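Local coordinates for pesticidal crystal protein Cry2Aa (Bacillus thuringiensis serovar kurstaki, PDB 1I5P) that kills dipteran and lepidopteran larvae by binding to their midgut epithelial cells and promoting colloid-osmotic lysis, at residues A[537-542]-A[595-600]; A[494-499]-A[622-627]; A[22-27]-A[484-489]; A[531-536]-A[602-607]; A[543-548]-A[590-595]. All coordinates share one frame; numbering follows the deposited sequence.

Interaction 1 of 5, residues A[537-542]-A[595-600]; sequences RGNGNS and IVASDN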
# COMPACT_ATOMS: atom_id res chain seq x y z
N ARG A 537 -17.83 5.27 -11.22
CA ARG A 537 -19.26 4.99 -11.20
C ARG A 537 -19.86 5.89 -10.12
O ARG A 537 -19.66 5.64 -8.93
CB ARG A 537 -19.49 3.52 -10.86
CG ARG A 537 -20.94 3.07 -10.98
CD ARG A 537 -21.38 3.06 -12.42
NE ARG A 537 -22.75 2.59 -12.59
CZ ARG A 537 -23.34 2.40 -13.76
NH1 ARG A 537 -22.67 2.65 -14.88
NH2 ARG A 537 -24.59 1.98 -13.82
N GLY A 538 -20.58 6.93 -10.53
CA GLY A 538 -21.17 7.85 -9.58
C GLY A 538 -22.26 7.32 -8.67
O GLY A 538 -22.86 6.27 -8.93
N ASN A 539 -22.54 8.06 -7.61
CA ASN A 539 -23.56 7.68 -6.65
C ASN A 539 -24.59 8.80 -6.51
O ASN A 539 -25.43 8.77 -5.62
CB ASN A 539 -22.92 7.40 -5.29
CG ASN A 539 -22.08 8.57 -4.80
OD1 ASN A 539 -22.08 9.64 -5.42
ND2 ASN A 539 -21.37 8.37 -3.70
N GLY A 540 -24.51 9.79 -7.40
CA GLY A 540 -25.46 10.89 -7.37
C GLY A 540 -25.13 12.00 -6.40
O GLY A 540 -25.90 12.94 -6.24
N ASN A 541 -23.98 11.93 -5.73
CA ASN A 541 -23.61 12.96 -4.78
C ASN A 541 -22.63 13.99 -5.33
O ASN A 541 -21.89 13.72 -6.27
CB ASN A 541 -23.02 12.33 -3.52
CG ASN A 541 -24.03 11.54 -2.73
OD1 ASN A 541 -25.12 12.04 -2.43
ND2 ASN A 541 -23.69 10.31 -2.38
N SER A 542 -22.65 15.17 -4.73
CA SER A 542 -21.74 16.23 -5.14
C SER A 542 -20.57 16.30 -4.16
O SER A 542 -20.75 16.21 -2.95
CB SER A 542 -22.46 17.58 -5.18
OG SER A 542 -23.14 17.74 -6.41
N ILE A 595 -17.99 19.02 -7.91
CA ILE A 595 -18.32 18.15 -9.01
C ILE A 595 -19.45 17.21 -8.62
O ILE A 595 -19.71 16.99 -7.44
CB ILE A 595 -17.08 17.31 -9.47
CG1 ILE A 595 -16.73 16.25 -8.43
CG2 ILE A 595 -15.90 18.23 -9.71
CD1 ILE A 595 -17.43 14.92 -8.64
N VAL A 596 -20.13 16.67 -9.63
CA VAL A 596 -21.24 15.76 -9.39
C VAL A 596 -20.91 14.35 -9.87
O VAL A 596 -20.61 14.15 -11.05
CB VAL A 596 -22.52 16.21 -10.13
CG1 VAL A 596 -23.72 15.42 -9.60
CG2 VAL A 596 -22.73 17.70 -9.95
N ALA A 597 -20.94 13.38 -8.96
CA ALA A 597 -20.68 11.99 -9.30
C ALA A 597 -22.00 11.38 -9.77
O ALA A 597 -22.61 10.58 -9.06
CB ALA A 597 -20.14 11.23 -8.09
N SER A 598 -22.44 11.79 -10.96
CA SER A 598 -23.69 11.33 -11.56
C SER A 598 -24.04 9.89 -11.18
O SER A 598 -23.22 8.98 -11.34
CB SER A 598 -23.60 11.46 -13.08
OG SER A 598 -23.17 12.76 -13.44
N ASP A 599 -25.25 9.69 -10.67
CA ASP A 599 -25.70 8.36 -10.24
C ASP A 599 -25.80 7.34 -11.38
O ASP A 599 -26.20 7.68 -12.49
CB ASP A 599 -27.06 8.48 -9.54
CG ASP A 599 -27.25 7.43 -8.46
OD1 ASP A 599 -26.49 6.44 -8.43
OD2 ASP A 599 -28.17 7.60 -7.63
N ASN A 600 -25.44 6.10 -11.08
CA ASN A 600 -25.48 5.02 -12.07
C ASN A 600 -24.92 5.46 -13.41
O ASN A 600 -25.42 5.07 -14.47
CB ASN A 600 -26.91 4.52 -12.28
CG ASN A 600 -27.41 3.70 -11.11
OD1 ASN A 600 -27.68 4.23 -10.03
ND2 ASN A 600 -27.53 2.39 -11.31
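With CG between its backbone N and carbonyl carbon (chi1 55°), Asn-539 folds its amide back over the turn, where OD1 rests 3.7 Å from CB of Ala-597 and accepts the backbone N of Asn-541 in an Asx turn. That donor stands above the amide's carbonyl plane; ND2 bonds Pro-488 O and Tyr-543 OH. Arg-537, its CG trans to N and its chain kinked at chi2, carries the guanidinium to the far end, one face lying over the carbonyl O of Asn-600; its NH1 bonds OD1 of Asn-602. Past the Asx turn's first residue the backbones are joined by two bonds. Gly-540 N donates to Ala-597 O at 2.6 Å, and Ala-597 N to Asn-541 O at 2.9 Å. The bare CA of Gly-538 makes CA-H...O contacts with Ala-597 O (3.1 Å) and Ser-598 O (2.9 Å). Here strands 541-550 and 585-597 of the C-terminal jelly roll pass into loops. The contact is thus polar and backbone-led, Ala-597, central residue of an inverse gamma turn, having its O bonded by Gly-540 N.

Interaction 2 of 5, residues A[494-499]-A[622-627]; sequences FTISPI and IMFVPT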
# COMPACT_ATOMS: atom_id res chain seq x y z
N PHE A 494 -14.13 9.75 -1.26
CA PHE A 494 -13.32 8.62 -1.69
C PHE A 494 -12.12 9.07 -2.52
O PHE A 494 -12.13 10.15 -3.11
CB PHE A 494 -14.17 7.63 -2.50
CG PHE A 494 -14.73 8.20 -3.78
CD1 PHE A 494 -14.17 7.87 -5.01
CD2 PHE A 494 -15.82 9.07 -3.76
CE1 PHE A 494 -14.68 8.38 -6.20
CE2 PHE A 494 -16.34 9.59 -4.94
CZ PHE A 494 -15.77 9.25 -6.17
N THR A 495 -11.10 8.22 -2.57
CA THR A 495 -9.89 8.53 -3.32
C THR A 495 -9.76 7.65 -4.55
O THR A 495 -10.41 6.61 -4.67
CB THR A 495 -8.62 8.33 -2.48
OG1 THR A 495 -8.49 6.94 -2.14
CG2 THR A 495 -8.68 9.15 -1.20
N ILE A 496 -8.89 8.08 -5.46
CA ILE A 496 -8.60 7.34 -6.68
C ILE A 496 -7.10 7.48 -6.91
O ILE A 496 -6.60 8.59 -7.04
CB ILE A 496 -9.30 7.93 -7.93
CG1 ILE A 496 -10.82 7.76 -7.83
CG2 ILE A 496 -8.77 7.23 -9.19
CD1 ILE A 496 -11.57 8.30 -9.05
N SER A 497 -6.40 6.36 -6.96
CA SER A 497 -4.97 6.41 -7.20
C SER A 497 -4.74 6.89 -8.62
O SER A 497 -5.38 6.40 -9.56
CB SER A 497 -4.33 5.03 -7.03
OG SER A 497 -3.02 5.03 -7.57
N PRO A 498 -3.83 7.85 -8.79
CA PRO A 498 -3.52 8.39 -10.12
C PRO A 498 -3.02 7.28 -11.03
O PRO A 498 -3.03 7.43 -12.25
CB PRO A 498 -2.45 9.43 -9.81
CG PRO A 498 -2.88 9.95 -8.48
CD PRO A 498 -3.18 8.66 -7.74
N ILE A 499 -2.59 6.17 -10.44
CA ILE A 499 -2.07 5.05 -11.22
C ILE A 499 -3.19 4.30 -11.94
O ILE A 499 -2.97 3.71 -13.00
CB ILE A 499 -1.29 4.05 -10.33
CG1 ILE A 499 -0.20 4.77 -9.54
CG2 ILE A 499 -0.71 2.93 -11.19
CD1 ILE A 499 0.67 5.71 -10.36
N ILE A 622 -6.16 11.67 -5.86
CA ILE A 622 -7.40 12.25 -6.36
C ILE A 622 -8.41 11.98 -5.26
O ILE A 622 -8.71 10.82 -4.96
CB ILE A 622 -7.85 11.56 -7.67
CG1 ILE A 622 -6.77 11.73 -8.74
CG2 ILE A 622 -9.17 12.16 -8.15
CD1 ILE A 622 -6.94 10.80 -9.94
N MET A 623 -8.92 13.02 -4.63
CA MET A 623 -9.88 12.81 -3.56
C MET A 623 -11.14 13.64 -3.65
O MET A 623 -11.10 14.86 -3.83
CB MET A 623 -9.22 13.03 -2.20
CG MET A 623 -8.37 14.26 -2.14
SD MET A 623 -6.63 13.86 -2.22
CE MET A 623 -5.97 15.27 -1.34
N PHE A 624 -12.27 12.94 -3.53
CA PHE A 624 -13.58 13.57 -3.56
C PHE A 624 -14.03 13.67 -2.10
O PHE A 624 -14.13 12.66 -1.40
CB PHE A 624 -14.57 12.73 -4.37
CG PHE A 624 -14.18 12.57 -5.80
CD1 PHE A 624 -13.20 11.65 -6.17
CD2 PHE A 624 -14.76 13.35 -6.79
CE1 PHE A 624 -12.81 11.51 -7.49
CE2 PHE A 624 -14.37 13.22 -8.13
CZ PHE A 624 -13.39 12.30 -8.48
N VAL A 625 -14.29 14.89 -1.66
CA VAL A 625 -14.69 15.13 -0.29
C VAL A 625 -16.07 15.79 -0.24
O VAL A 625 -16.38 16.65 -1.06
CB VAL A 625 -13.65 16.05 0.40
CG1 VAL A 625 -13.99 16.24 1.86
CG2 VAL A 625 -12.25 15.43 0.24
N PRO A 626 -16.92 15.37 0.72
CA PRO A 626 -18.25 15.97 0.82
C PRO A 626 -18.08 17.48 0.89
O PRO A 626 -17.24 18.00 1.64
CB PRO A 626 -18.78 15.36 2.10
CG PRO A 626 -18.23 13.96 2.02
CD PRO A 626 -16.78 14.26 1.67
N THR A 627 -18.87 18.18 0.08
CA THR A 627 -18.81 19.63 -0.01
C THR A 627 -18.91 20.41 1.30
O THR A 627 -18.37 21.51 1.41
CB THR A 627 -19.90 20.16 -0.97
OG1 THR A 627 -21.19 19.98 -0.38
CG2 THR A 627 -19.85 19.39 -2.29
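Two phenylalanine rings, Phe-494 and Phe-624, lie almost parallel in an offset stack inside the lectin-like beta sandwich of the C-terminal domain. They extend from a hydrogen-bonded antiparallel pair on strands 493-496 and 617-626, with planes 8° apart and centroids 4.5 Å apart. A chi1 of 63° sets Phe-494 CG between its own N and carbonyl carbon and leans the ring across to its partner, whereas Phe-624 has CG trans to its carbonyl carbon. CB of Phe-624 also sits off-centre over the Phe-494 ring. On the same face CB of Ile-496 lies 3.9 Å from CB of Ile-622. CD1 of Ile-496 approaches the Phe-624 ring obliquely. The opposite face brings CG2 of Thr-495 to CB of Met-623, whose thioether end runs on toward Tyr-546 and Arg-548. Leu-536 and Ile-595 also pack on Phe-624, placing the stack in the sandwich interior. One of the two backbone bonds beneath it is nearly straight: Phe-624 N to Phe-494 O, 2.8 Å and 177° at the hydrogen.

Interaction 3 of 5, residues A[22-27]-A[484-489]; sequences DPFSFE and IHLAPE
The Phe-24 ring presents its edge to the carbonyl of Ala-487, whose O lies near the ring plane, 3.5 Å from CZ. OE1 of Glu-27, from the same segment, also lies at the rim in the ring plane. Neither face is met squarely across the contact: CD2 of Leu-486, the carboxylate of Glu-489 and CA of Pro-488 all approach obliquely. The closest of these is CD2 of Leu-486, 3.4 Å from CE1 of Phe-24, and the same methyl reaches CG of Pro-23 at 3.8 Å, so one leucine branch touches both residues. Leu-486 puts CG trans to its backbone N (chi1 -178°), which extends the side chain toward the N-terminal segment. The Glu-489 carboxylate runs by the ring, heading the other way, its plane turned 41° from it, with CD 4.1 Å from CE1 of Phe-24. An Asx turn shapes the chain before Phe-24, OD1 of Asp-22 accepting Phe-24 N at 2.9 Å from above the carboxylate plane. Met-268 packs against Phe-24 and Pro-488 alike. The N-terminal segment therefore meets the end of strand 483-486 mainly through apolar packing, with Phe-24 as the main contributor and the acidic group of Glu-489 lying along its border.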
# COMPACT_ATOMS: atom_id res chain seq x y z
N ASP A 22 -18.00 -8.66 -2.97
CA ASP A 22 -18.29 -7.36 -2.39
C ASP A 22 -17.12 -6.38 -2.58
O ASP A 22 -16.05 -6.54 -1.97
CB ASP A 22 -18.61 -7.52 -0.90
CG ASP A 22 -18.97 -6.22 -0.23
OD1 ASP A 22 -19.08 -5.20 -0.93
OD2 ASP A 22 -19.15 -6.22 1.01
N PRO A 23 -17.30 -5.38 -3.46
CA PRO A 23 -16.26 -4.38 -3.73
C PRO A 23 -15.96 -3.47 -2.53
O PRO A 23 -15.05 -2.65 -2.58
CB PRO A 23 -16.84 -3.60 -4.91
CG PRO A 23 -18.31 -3.66 -4.63
CD PRO A 23 -18.49 -5.12 -4.29
N PHE A 24 -16.75 -3.61 -1.47
CA PHE A 24 -16.57 -2.83 -0.25
C PHE A 24 -16.49 -3.77 0.96
O PHE A 24 -16.92 -3.43 2.06
CB PHE A 24 -17.74 -1.87 -0.04
CG PHE A 24 -17.82 -0.77 -1.06
CD1 PHE A 24 -18.85 -0.76 -2.00
CD2 PHE A 24 -16.87 0.24 -1.09
CE1 PHE A 24 -18.93 0.25 -2.96
CE2 PHE A 24 -16.94 1.26 -2.04
CZ PHE A 24 -17.97 1.26 -2.97
N SER A 25 -15.93 -4.97 0.75
CA SER A 25 -15.83 -5.94 1.84
C SER A 25 -15.12 -5.39 3.08
O SER A 25 -15.57 -5.60 4.20
CB SER A 25 -15.15 -7.23 1.34
OG SER A 25 -14.02 -6.94 0.53
N PHE A 26 -14.01 -4.69 2.87
CA PHE A 26 -13.27 -4.10 3.99
C PHE A 26 -14.17 -3.13 4.75
O PHE A 26 -14.27 -3.18 5.98
CB PHE A 26 -12.04 -3.35 3.49
CG PHE A 26 -11.35 -2.54 4.56
CD1 PHE A 26 -10.56 -3.16 5.52
CD2 PHE A 26 -11.52 -1.15 4.62
CE1 PHE A 26 -9.94 -2.43 6.53
CE2 PHE A 26 -10.91 -0.41 5.63
CZ PHE A 26 -10.12 -1.05 6.58
N GLU A 27 -14.81 -2.22 4.02
CA GLU A 27 -15.69 -1.24 4.65
C GLU A 27 -16.87 -1.90 5.37
O GLU A 27 -17.35 -1.38 6.37
CB GLU A 27 -16.22 -0.25 3.60
CG GLU A 27 -15.19 0.72 3.01
CD GLU A 27 -14.16 0.06 2.11
OE1 GLU A 27 -14.49 -0.95 1.44
OE2 GLU A 27 -13.02 0.55 2.05
N ILE A 484 -12.86 0.79 -13.53
CA ILE A 484 -13.86 1.84 -13.40
C ILE A 484 -14.04 1.86 -11.88
O ILE A 484 -14.40 0.85 -11.27
CB ILE A 484 -15.19 1.49 -14.09
CG1 ILE A 484 -15.01 1.52 -15.62
CG2 ILE A 484 -16.27 2.49 -13.65
CD1 ILE A 484 -16.27 1.22 -16.42
N HIS A 485 -13.74 3.01 -11.28
CA HIS A 485 -13.83 3.16 -9.83
C HIS A 485 -15.25 3.30 -9.32
O HIS A 485 -16.03 4.09 -9.85
CB HIS A 485 -13.00 4.36 -9.41
CG HIS A 485 -11.56 4.23 -9.79
ND1 HIS A 485 -10.65 3.56 -9.01
CD2 HIS A 485 -10.90 4.59 -10.92
CE1 HIS A 485 -9.49 3.51 -9.64
NE2 HIS A 485 -9.62 4.13 -10.80
N LEU A 486 -15.58 2.54 -8.28
CA LEU A 486 -16.92 2.60 -7.71
C LEU A 486 -17.00 3.55 -6.52
O LEU A 486 -16.32 3.35 -5.50
CB LEU A 486 -17.37 1.19 -7.28
CG LEU A 486 -18.78 1.06 -6.69
CD1 LEU A 486 -19.81 1.57 -7.70
CD2 LEU A 486 -19.07 -0.40 -6.33
N ALA A 487 -17.82 4.59 -6.65
CA ALA A 487 -18.00 5.55 -5.58
C ALA A 487 -18.81 4.89 -4.47
O ALA A 487 -19.53 3.92 -4.72
CB ALA A 487 -18.75 6.78 -6.10
N PRO A 488 -18.67 5.37 -3.23
CA PRO A 488 -19.38 4.83 -2.06
C PRO A 488 -20.88 4.84 -2.28
O PRO A 488 -21.41 5.66 -3.04
CB PRO A 488 -18.94 5.77 -0.94
CG PRO A 488 -17.53 6.09 -1.34
CD PRO A 488 -17.71 6.41 -2.80
N GLU A 489 -21.57 3.92 -1.62
CA GLU A 489 -23.02 3.81 -1.75
C GLU A 489 -23.72 5.02 -1.13
O GLU A 489 -24.74 5.48 -1.64
CB GLU A 489 -23.51 2.53 -1.07
CG GLU A 489 -22.45 1.45 -0.98
CD GLU A 489 -22.81 0.19 -1.75
OE1 GLU A 489 -23.05 0.28 -2.98
OE2 GLU A 489 -22.86 -0.89 -1.13

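Interaction 4 of 5, residues A[531-536]-A[602-607]; sequences TARYTL and NVTLDI
Thr-531 opens the antiparallel pairing with CG2 directed at CB of Asp-606, while its OG1 bonds Asn-608. Ala-532 then exchanges two backbone hydrogen bonds with Ile-607. At Arg-533 the side chain, extended through CG and CD and bent at chi3 (-67°), lies alongside Asp-606. NE meets OD1 of Asp-606 at 2.6 Å and NH2 meets OD2 at 2.8 Å, each oxygen using its syn lone pair; guanidinium and carboxylate are nearly coplanar, 16° apart. CB of Thr-604 rests over one guanidinium face. Tyr-534 turns to the other side of the sheet, where CE1 touches CD1 of Ile-607 at 4.0 Å and OH bonds the carbonyl of Pro-498. Thr-535 returns to the arginine's side, its CG2 3.9 Å from CB of Asn-602 and its OG1 held by Thr-502. Leu-536 finally lies beside Val-603, CG to CB at 4.1 Å. Residues therefore alternate between the interior of the beta sandwich, where Ile-622 packs on Tyr-534 and Leu-605, and a polar outer face. There the side-on, two-pronged salt bridge fixes the rotation of both charged groups and ties strand 530-537 to strand 602-610 beyond what their backbone bonds provide.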
# COMPACT_ATOMS: atom_id res chain seq x y z
N THR A 531 -2.46 14.39 -20.54
CA THR A 531 -3.79 14.22 -19.98
C THR A 531 -3.97 12.81 -19.47
O THR A 531 -3.68 11.84 -20.17
CB THR A 531 -4.88 14.51 -21.02
OG1 THR A 531 -4.86 15.90 -21.37
CG2 THR A 531 -6.26 14.15 -20.47
N ALA A 532 -4.45 12.70 -18.24
CA ALA A 532 -4.71 11.42 -17.61
C ALA A 532 -6.22 11.34 -17.37
O ALA A 532 -6.79 12.17 -16.66
CB ALA A 532 -3.95 11.31 -16.28
N ARG A 533 -6.86 10.34 -17.97
CA ARG A 533 -8.29 10.18 -17.79
C ARG A 533 -8.62 9.08 -16.79
O ARG A 533 -8.02 8.02 -16.80
CB ARG A 533 -8.97 9.84 -19.12
CG ARG A 533 -10.38 9.25 -18.93
CD ARG A 533 -11.18 9.22 -20.20
NE ARG A 533 -11.50 10.57 -20.66
CZ ARG A 533 -12.24 10.84 -21.73
NH1 ARG A 533 -12.74 9.85 -22.46
NH2 ARG A 533 -12.49 12.10 -22.06
N TYR A 534 -9.61 9.36 -15.94
CA TYR A 534 -10.07 8.42 -14.94
C TYR A 534 -11.58 8.27 -15.09
O TYR A 534 -12.27 9.22 -15.46
CB TYR A 534 -9.73 8.91 -13.54
CG TYR A 534 -8.25 9.13 -13.34
CD1 TYR A 534 -7.64 10.30 -13.77
CD2 TYR A 534 -7.46 8.13 -12.79
CE1 TYR A 534 -6.26 10.47 -13.66
CE2 TYR A 534 -6.08 8.29 -12.67
CZ TYR A 534 -5.49 9.46 -13.12
OH TYR A 534 -4.13 9.61 -13.05
N THR A 535 -12.08 7.08 -14.81
CA THR A 535 -13.51 6.82 -14.92
C THR A 535 -14.05 6.23 -13.62
O THR A 535 -13.47 5.30 -13.05
CB THR A 535 -13.81 5.85 -16.07
OG1 THR A 535 -13.21 6.35 -17.27
CG2 THR A 535 -15.33 5.72 -16.28
N LEU A 536 -15.17 6.78 -13.16
CA LEU A 536 -15.77 6.33 -11.92
C LEU A 536 -17.28 6.15 -12.05
O LEU A 536 -17.93 6.79 -12.89
CB LEU A 536 -15.46 7.34 -10.81
CG LEU A 536 -16.11 8.71 -10.94
CD1 LEU A 536 -17.39 8.72 -10.12
CD2 LEU A 536 -15.18 9.81 -10.45
N ASN A 602 -21.12 6.29 -15.65
CA ASN A 602 -19.66 6.22 -15.70
C ASN A 602 -19.15 7.62 -16.03
O ASN A 602 -19.16 8.05 -17.18
CB ASN A 602 -19.20 5.23 -16.78
CG ASN A 602 -19.56 3.79 -16.44
OD1 ASN A 602 -19.75 3.44 -15.28
ND2 ASN A 602 -19.62 2.95 -17.47
N VAL A 603 -18.71 8.33 -15.01
CA VAL A 603 -18.21 9.69 -15.15
C VAL A 603 -16.72 9.72 -15.48
O VAL A 603 -15.93 9.01 -14.86
CB VAL A 603 -18.43 10.48 -13.86
CG1 VAL A 603 -18.03 11.92 -14.05
CG2 VAL A 603 -19.89 10.35 -13.43
N THR A 604 -16.34 10.53 -16.46
CA THR A 604 -14.93 10.64 -16.83
C THR A 604 -14.34 11.89 -16.19
O THR A 604 -14.97 12.94 -16.14
CB THR A 604 -14.74 10.73 -18.36
OG1 THR A 604 -15.35 11.93 -18.85
CG2 THR A 604 -15.34 9.53 -19.06
N LEU A 605 -13.11 11.75 -15.69
CA LEU A 605 -12.40 12.85 -15.07
C LEU A 605 -11.10 13.03 -15.83
O LEU A 605 -10.22 12.17 -15.77
CB LEU A 605 -12.09 12.53 -13.60
CG LEU A 605 -11.05 13.42 -12.91
CD1 LEU A 605 -11.56 14.86 -12.83
CD2 LEU A 605 -10.74 12.88 -11.52
N ASP A 606 -10.98 14.13 -16.56
CA ASP A 606 -9.76 14.38 -17.32
C ASP A 606 -8.89 15.40 -16.61
O ASP A 606 -9.33 16.50 -16.30
CB ASP A 606 -10.09 14.87 -18.74
CG ASP A 606 -10.79 13.82 -19.57
OD1 ASP A 606 -10.39 12.64 -19.48
OD2 ASP A 606 -11.72 14.18 -20.33
N ILE A 607 -7.66 15.00 -16.34
CA ILE A 607 -6.70 15.87 -15.67
C ILE A 607 -5.57 16.20 -16.64
O ILE A 607 -4.74 15.34 -16.95
CB ILE A 607 -6.14 15.19 -14.41
CG1 ILE A 607 -7.29 14.83 -13.46
CG2 ILE A 607 -5.16 16.12 -13.71
CD1 ILE A 607 -6.85 14.17 -12.15

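Interaction 5 of 5, residues A[543-548]-A[590-595]; sequences YNLYLR and INIGNI
Strands 543-548 and 590-595 run antiparallel, their axes at 154°, with a classic beta bulge shifting the register by one: Ile-592 and Gly-593 both face Leu-545, which donates from N to Gly-593 O and accepts at O from Ile-592 N, both at 2.8 Å. Gly-593 has a positive phi of 145°, where a CB would press on the preceding carbonyl. The bulge leaves Ile-592 on the side of the leucines. Leu-545 and Ile-592 run alongside one another in the same direction, with CD2 of Leu-545 4.1 Å from CB of Ile-592. CG1 of Ile-592, trans to its carbonyl carbon, reaches across to CG of Leu-547 at 3.6 Å. At the other end CG2 of Ile-595 touches CB of Leu-545, and Val-559 of a facing strand closes over Leu-545 and Ile-592. On the reverse side the Tyr-546 ring slants across the Asn-591 amide, planes 28° apart, with CE2 3.9 Å from CB of Asn-591. Asn-544 and Asn-594 are cross-strand neighbours in a non-hydrogen-bonded pair, OD1 of Asn-544 lying 4.0 Å from CB of Asn-594. Tyr-543 leads away from the contact, its OH bonded to Thr-492 O. The contact thus divides by chemistry: branched aliphatic chains seal the sandwich interior, while asparagines and a tyrosine line the other side; the bulge takes up the extra residue, and all six backbone bonds remain short.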
# COMPACT_ATOMS: atom_id res chain seq x y z
N TYR A 543 -19.37 16.48 -4.70
CA TYR A 543 -18.17 16.54 -3.88
C TYR A 543 -17.24 17.65 -4.32
O TYR A 543 -17.32 18.14 -5.45
CB TYR A 543 -17.37 15.23 -3.99
CG TYR A 543 -18.08 13.96 -3.56
CD1 TYR A 543 -18.88 13.26 -4.46
CD2 TYR A 543 -17.91 13.45 -2.28
CE1 TYR A 543 -19.50 12.06 -4.07
CE2 TYR A 543 -18.53 12.26 -1.89
CZ TYR A 543 -19.32 11.57 -2.79
OH TYR A 543 -19.94 10.40 -2.39
N ASN A 544 -16.35 18.05 -3.42
CA ASN A 544 -15.33 19.03 -3.76
C ASN A 544 -14.17 18.15 -4.19
O ASN A 544 -13.77 17.23 -3.47
CB ASN A 544 -14.90 19.86 -2.55
CG ASN A 544 -15.81 21.03 -2.30
OD1 ASN A 544 -16.25 21.70 -3.23
ND2 ASN A 544 -16.10 21.29 -1.02
N LEU A 545 -13.66 18.40 -5.39
CA LEU A 545 -12.54 17.63 -5.89
C LEU A 545 -11.24 18.26 -5.46
O LEU A 545 -11.00 19.45 -5.71
CB LEU A 545 -12.59 17.54 -7.42
CG LEU A 545 -11.40 16.87 -8.11
CD1 LEU A 545 -11.34 15.39 -7.73
CD2 LEU A 545 -11.53 17.03 -9.62
N TYR A 546 -10.40 17.47 -4.81
CA TYR A 546 -9.09 17.91 -4.36
C TYR A 546 -8.04 17.07 -5.06
O TYR A 546 -8.16 15.85 -5.12
CB TYR A 546 -8.93 17.73 -2.84
CG TYR A 546 -9.71 18.69 -1.98
CD1 TYR A 546 -11.05 18.45 -1.67
CD2 TYR A 546 -9.11 19.84 -1.45
CE1 TYR A 546 -11.77 19.33 -0.87
CE2 TYR A 546 -9.83 20.73 -0.65
CZ TYR A 546 -11.16 20.47 -0.36
OH TYR A 546 -11.87 21.35 0.43
N LEU A 547 -7.02 17.72 -5.59
CA LEU A 547 -5.95 16.98 -6.24
C LEU A 547 -4.71 17.18 -5.40
O LEU A 547 -4.28 18.31 -5.17
CB LEU A 547 -5.70 17.48 -7.67
CG LEU A 547 -6.82 17.25 -8.69
CD1 LEU A 547 -6.33 17.63 -10.07
CD2 LEU A 547 -7.26 15.79 -8.67
N ARG A 548 -4.16 16.08 -4.90
CA ARG A 548 -2.94 16.13 -4.12
C ARG A 548 -1.83 16.07 -5.16
O ARG A 548 -1.72 15.09 -5.90
CB ARG A 548 -2.83 14.95 -3.15
CG ARG A 548 -1.50 14.89 -2.41
CD ARG A 548 -1.57 14.06 -1.13
NE ARG A 548 -2.36 14.71 -0.09
CZ ARG A 548 -2.47 14.27 1.16
NH1 ARG A 548 -1.83 13.18 1.54
NH2 ARG A 548 -3.22 14.94 2.03
N ILE A 590 -4.87 20.71 -3.85
CA ILE A 590 -5.48 21.77 -4.64
C ILE A 590 -6.98 21.58 -4.74
O ILE A 590 -7.46 20.54 -5.22
CB ILE A 590 -4.93 21.79 -6.08
CG1 ILE A 590 -3.41 21.61 -6.08
CG2 ILE A 590 -5.33 23.09 -6.75
CD1 ILE A 590 -2.63 22.70 -5.35
N ASN A 591 -7.73 22.58 -4.30
CA ASN A 591 -9.18 22.53 -4.36
C ASN A 591 -9.57 22.91 -5.79
O ASN A 591 -9.48 24.07 -6.19
CB ASN A 591 -9.79 23.52 -3.35
CG ASN A 591 -11.30 23.39 -3.22
OD1 ASN A 591 -11.90 23.90 -2.27
ND2 ASN A 591 -11.93 22.73 -4.19
N ILE A 592 -9.99 21.91 -6.56
CA ILE A 592 -10.38 22.13 -7.95
C ILE A 592 -11.78 22.72 -8.05
O ILE A 592 -12.03 23.62 -8.85
CB ILE A 592 -10.35 20.82 -8.75
CG1 ILE A 592 -8.96 20.18 -8.65
CG2 ILE A 592 -10.69 21.09 -10.20
CD1 ILE A 592 -7.82 21.09 -9.09
N GLY A 593 -12.70 22.21 -7.25
CA GLY A 593 -14.06 22.71 -7.28
C GLY A 593 -15.09 21.63 -7.04
O GLY A 593 -14.77 20.46 -6.84
N ASN A 594 -16.36 22.04 -7.06
CA ASN A 594 -17.47 21.14 -6.84
C ASN A 594 -17.80 20.32 -8.09
O ASN A 594 -17.86 20.86 -9.19
CB ASN A 594 -18.69 21.93 -6.39
CG ASN A 594 -19.92 21.07 -6.23
OD1 ASN A 594 -20.64 20.82 -7.20
ND2 ASN A 594 -20.16 20.60 -5.02
N ILE A 595 -17.99 19.02 -7.91
CA ILE A 595 -18.32 18.15 -9.01
C ILE A 595 -19.45 17.21 -8.62
O ILE A 595 -19.71 16.99 -7.44
CB ILE A 595 -17.08 17.31 -9.47
CG1 ILE A 595 -16.73 16.25 -8.43
CG2 ILE A 595 -15.90 18.23 -9.71
CD1 ILE A 595 -17.43 14.92 -8.64

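How the interactions relate
Interactions 1, 2, 4 and 5 belong to the C-terminal beta sandwich, whereas interaction 3 brings the N-terminal segment against it. Interactions 1 and 5 join the same two strands, 541-550 and 585-597, the regular pairing of 5 giving way to the loops of 1, one of them glycine-bearing. Strand 617-626 of interaction 2 neighbours 541-550 in that sheet, while interaction 4 builds the facing one. The sheets meet where Ile-607 packs on Leu-547 and Leu-605 on Leu-545. Interaction 2 is wholly buried and carries the aromatic stack; 4 and 5 each have an apolar and a polar side, with the salt bridge in 4. Interactions 1 and 3, partly buried, differ sharply: backbone polar bonds in one, apolar packing in the other.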